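Local coordinates for response regulator receiver protein (Pseudoalteromonas atlantica T6c, PDB 3KTO) that probably works as a receiver module in two-component signal transduction, possibly in the control of transcription, at residues A[10-15]-A[40-45]. Sequence-based numbering, arbitrary orientation.
Sequences YLVDHQ and ESFMRQ
With CG anti to its backbone N (chi1 175°), Phe-42 extends its ring from the short helix 39-42 toward strand 8-12, where Tyr-10, its CG set anti to the carbonyl carbon, presents a ring face. The two form an offset edge-to-face pair, planes at 63° and centroids 5.5 Å apart. Phe-42 CE1 leads the approach, 3.7 Å from Tyr-10 CD2 and equally near Tyr-10 CG, coming in obliquely near the CB end of the tyrosine, away from its hydroxyl. Two residues along the strand, Val-12 turns CG2 to the root of the phenylalanine, 4.0 Å from Phe-42 CG. The contact thus packs the segment following strand 32-36 onto one side of the central parallel sheet of the CheY-like receiver fold, with strand order 2-1-3-4-5. Phe-36, Met-54 and Leu-74 also touch the Phe-42 side chain, tying it to both neighbouring strands and helix 66-76. With an alanine here, Tyr-10 and Val-12 would probably lose the ring that packs on them, leaving a gap between the sheet and the short helix 39-42. At the end of the type I turn that runs from Phe-42 to Gln-45, the Gln-45 side chain comes back alongside the tyrosine, its NE2 4.3 Å from Tyr-10 OH in van der Waals contact only; NE2 has its hydrogen bond to a residue flanking the segments, and the hydroxyl is hydrogen-bonded to the backbone N of Ser-48.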
ATOM      1  N   TYR A  10     -12.474   8.992 -17.174  1.00 22.12           N
ATOM      2  CA  TYR A  10     -11.062   8.652 -17.161  1.00 22.75           C
ATOM      3  C   TYR A  10     -10.570   8.392 -15.746  1.00 22.81           C
ATOM      4  O   TYR A  10     -10.792   9.208 -14.844  1.00 22.61           O
ATOM      5  CB  TYR A  10     -10.232   9.790 -17.765  1.00 24.67           C
ATOM      6  CG  TYR A  10     -10.541  10.097 -19.215  1.00 26.03           C
ATOM      7  CD1 TYR A  10     -10.452   9.107 -20.191  1.00 27.25           C
ATOM      8  CD2 TYR A  10     -10.906  11.383 -19.611  1.00 26.97           C
ATOM      9  CE1 TYR A  10     -10.719   9.388 -21.531  1.00 28.26           C
ATOM     10  CE2 TYR A  10     -11.175  11.678 -20.947  1.00 28.64           C
ATOM     11  CZ  TYR A  10     -11.078  10.673 -21.902  1.00 30.57           C
ATOM     12  OH  TYR A  10     -11.343  10.956 -23.224  1.00 33.21           O
ATOM     13  N   LEU A  11      -9.902   7.258 -15.561  1.00 20.26           N
ATOM     14  CA  LEU A  11      -9.330   6.901 -14.270  1.00 18.65           C
ATOM     15  C   LEU A  11      -7.806   6.945 -14.392  1.00 17.92           C
ATOM     16  O   LEU A  11      -7.222   6.269 -15.234  1.00 17.40           O
ATOM     17  CB  LEU A  11      -9.777   5.500 -13.839  1.00 20.52           C
ATOM     18  CG  LEU A  11      -9.078   4.900 -12.605  1.00 23.35           C
ATOM     19  CD1 LEU A  11      -9.231   5.821 -11.401  1.00 22.65           C
ATOM     20  CD2 LEU A  11      -9.664   3.535 -12.295  1.00 25.84           C
ATOM     21  N   VAL A  12      -7.165   7.771 -13.571  1.00 15.64           N
ATOM     22  CA  VAL A  12      -5.709   7.874 -13.576  1.00 14.79           C
ATOM     23  C   VAL A  12      -5.252   7.390 -12.195  1.00 17.00           C
ATOM     24  O   VAL A  12      -5.506   8.035 -11.177  1.00 13.77           O
ATOM     25  CB  VAL A  12      -5.256   9.328 -13.815  1.00 14.72           C
ATOM     26  CG1 VAL A  12      -3.768   9.374 -14.081  1.00 16.44           C
ATOM     27  CG2 VAL A  12      -6.008   9.922 -14.992  1.00 15.32           C
ATOM     28  N   ASP A  13      -4.592   6.239 -12.177  1.00 15.84           N
ATOM     29  CA  ASP A  13      -4.138   5.623 -10.940  1.00 17.50           C
ATOM     30  C   ASP A  13      -3.005   4.676 -11.322  1.00 19.07           C
ATOM     31  O   ASP A  13      -3.175   3.843 -12.211  1.00 22.54           O
ATOM     32  CB  ASP A  13      -5.311   4.838 -10.326  1.00 16.46           C
ATOM     33  CG  ASP A  13      -4.996   4.273  -8.951  1.00 20.53           C
ATOM     34  OD1 ASP A  13      -3.838   3.883  -8.711  1.00 23.12           O
ATOM     35  OD2 ASP A  13      -5.922   4.199  -8.115  1.00 21.47           O
ATOM     36  N   HIS A  14      -1.863   4.798 -10.656  1.00 19.16           N
ATOM     37  CA  HIS A  14      -0.705   3.953 -10.948  1.00 21.97           C
ATOM     38  C   HIS A  14      -0.810   2.537 -10.371  1.00 25.26           C
ATOM     39  O   HIS A  14       0.031   1.682 -10.653  1.00 26.18           O
ATOM     40  CB  HIS A  14       0.564   4.605 -10.411  1.00 21.20           C
ATOM     41  CG  HIS A  14       0.565   4.765  -8.925  1.00 21.63           C
ATOM     42  ND1 HIS A  14      -0.275   5.639  -8.275  1.00 19.66           N
ATOM     43  CD2 HIS A  14       1.257   4.118  -7.958  1.00 22.68           C
ATOM     44  CE1 HIS A  14      -0.100   5.527  -6.969  1.00 22.89           C
ATOM     45  NE2 HIS A  14       0.824   4.609  -6.751  1.00 20.31           N
ATOM     46  N   GLN A  15      -1.831   2.290  -9.558  1.00 25.13           N
ATOM     47  CA  GLN A  15      -2.008   0.972  -8.967  1.00 28.36           C
ATOM     48  C   GLN A  15      -2.823   0.060  -9.879  1.00 28.45           C
ATOM     49  O   GLN A  15      -4.016   0.283 -10.090  1.00 26.51           O
ATOM     50  CB  GLN A  15      -2.690   1.091  -7.606  1.00 29.20           C
ATOM     51  CG  GLN A  15      -1.775   1.608  -6.503  1.00 36.94           C
ATOM     52  CD  GLN A  15      -0.624   0.654  -6.205  1.00 40.77           C
ATOM     53  OE1 GLN A  15      -0.819  -0.558  -6.097  1.00 43.24           O
ATOM     54  NE2 GLN A  15       0.577   1.201  -6.057  1.00 42.38           N
ATOM     55  N   GLU A  40       1.583  11.290 -17.075  1.00 26.60           N
ATOM     56  CA  GLU A  40       2.246  11.398 -18.366  1.00 30.46           C
ATOM     57  C   GLU A  40       1.419  10.685 -19.442  1.00 30.43           C
ATOM     58  O   GLU A  40       1.170  11.236 -20.510  1.00 29.78           O
ATOM     59  CB  GLU A  40       3.640  10.783 -18.282  1.00 34.70           C
ATOM     60  CG  GLU A  40       4.389  10.762 -19.594  1.00 39.43           C
ATOM     61  CD  GLU A  40       5.694   9.997 -19.497  1.00 43.29           C
ATOM     62  OE1 GLU A  40       5.656   8.784 -19.200  1.00 45.83           O
ATOM     63  OE2 GLU A  40       6.757  10.609 -19.714  1.00 45.30           O
ATOM     64  N   SER A  41       0.993   9.461 -19.146  1.00 28.71           N
ATOM     65  CA  SER A  41       0.192   8.683 -20.080  1.00 29.82           C
ATOM     66  C   SER A  41      -1.146   9.356 -20.382  1.00 31.12           C
ATOM     67  O   SER A  41      -1.579   9.402 -21.535  1.00 29.98           O
ATOM     68  CB  SER A  41      -0.062   7.287 -19.518  1.00 32.53           C
ATOM     69  OG  SER A  41      -0.855   6.536 -20.414  1.00 38.04           O
ATOM     70  N   PHE A  42      -1.806   9.876 -19.350  1.00 27.31           N
ATOM     71  CA  PHE A  42      -3.084  10.543 -19.558  1.00 26.82           C
ATOM     72  C   PHE A  42      -2.937  11.816 -20.380  1.00 29.45           C
ATOM     73  O   PHE A  42      -3.820  12.154 -21.163  1.00 30.30           O
ATOM     74  CB  PHE A  42      -3.745  10.921 -18.236  1.00 23.91           C
ATOM     75  CG  PHE A  42      -4.999  11.721 -18.414  1.00 22.86           C
ATOM     76  CD1 PHE A  42      -6.167  11.112 -18.871  1.00 23.00           C
ATOM     77  CD2 PHE A  42      -4.997  13.096 -18.201  1.00 22.32           C
ATOM     78  CE1 PHE A  42      -7.317  11.862 -19.120  1.00 22.87           C
ATOM     79  CE2 PHE A  42      -6.137  13.854 -18.447  1.00 22.81           C
ATOM     80  CZ  PHE A  42      -7.301  13.231 -18.910  1.00 25.76           C
HETATM   81  N   MSE A  43      -1.834  12.532 -20.180  1.00 31.45           N
HETATM   82  CA  MSE A  43      -1.604  13.779 -20.900  1.00 35.86           C
HETATM   83  C   MSE A  43      -1.386  13.586 -22.396  1.00 37.39           C
HETATM   84  O   MSE A  43      -1.350  14.558 -23.147  1.00 36.35           O
HETATM   85  CB  MSE A  43      -0.423  14.540 -20.293  1.00 37.01           C
HETATM   86  CG  MSE A  43      -0.727  15.137 -18.935  1.00 40.31           C
HETATM   87 SE   MSE A  43      -2.248  16.317 -18.986  1.00 47.43          SE
HETATM   88  CE  MSE A  43      -1.352  17.912 -18.332  1.00 43.08           C
ATOM     89  N   ARG A  44      -1.246  12.336 -22.829  1.00 39.66           N
ATOM     90  CA  ARG A  44      -1.057  12.033 -24.249  1.00 41.32           C
ATOM     91  C   ARG A  44      -2.411  11.702 -24.854  1.00 42.75           C
ATOM     92  O   ARG A  44      -2.540  11.511 -26.061  1.00 42.16           O
ATOM     93  CB  ARG A  44      -0.138  10.824 -24.426  1.00 42.94           C
ATOM     94  CG  ARG A  44       1.330  11.083 -24.175  1.00 44.84           C
ATOM     95  CD  ARG A  44       2.105   9.781 -24.270  1.00 48.30           C
ATOM     96  NE  ARG A  44       3.549   9.984 -24.339  1.00 52.29           N
ATOM     97  CZ  ARG A  44       4.259  10.668 -23.447  1.00 54.91           C
ATOM     98  NH1 ARG A  44       3.662  11.229 -22.404  1.00 57.21           N
ATOM     99  NH2 ARG A  44       5.573  10.784 -23.595  1.00 55.42           N
ATOM    100  N   GLN A  45      -3.418  11.637 -23.992  1.00 43.66           N
ATOM    101  CA  GLN A  45      -4.772  11.294 -24.396  1.00 45.65           C
ATOM    102  C   GLN A  45      -5.569  12.481 -24.895  1.00 47.08           C
ATOM    103  O   GLN A  45      -5.627  13.520 -24.244  1.00 47.73           O
ATOM    104  CB  GLN A  45      -5.504  10.652 -23.218  1.00 45.61           C
ATOM    105  CG  GLN A  45      -6.957  10.300 -23.480  1.00 46.47           C
ATOM    106  CD  GLN A  45      -7.113   9.251 -24.558  1.00 46.63           C
ATOM    107  OE1 GLN A  45      -6.470   8.206 -24.514  1.00 44.79           O
ATOM    108  NE2 GLN A  45      -7.974   9.522 -25.530  1.00 47.08           N
TER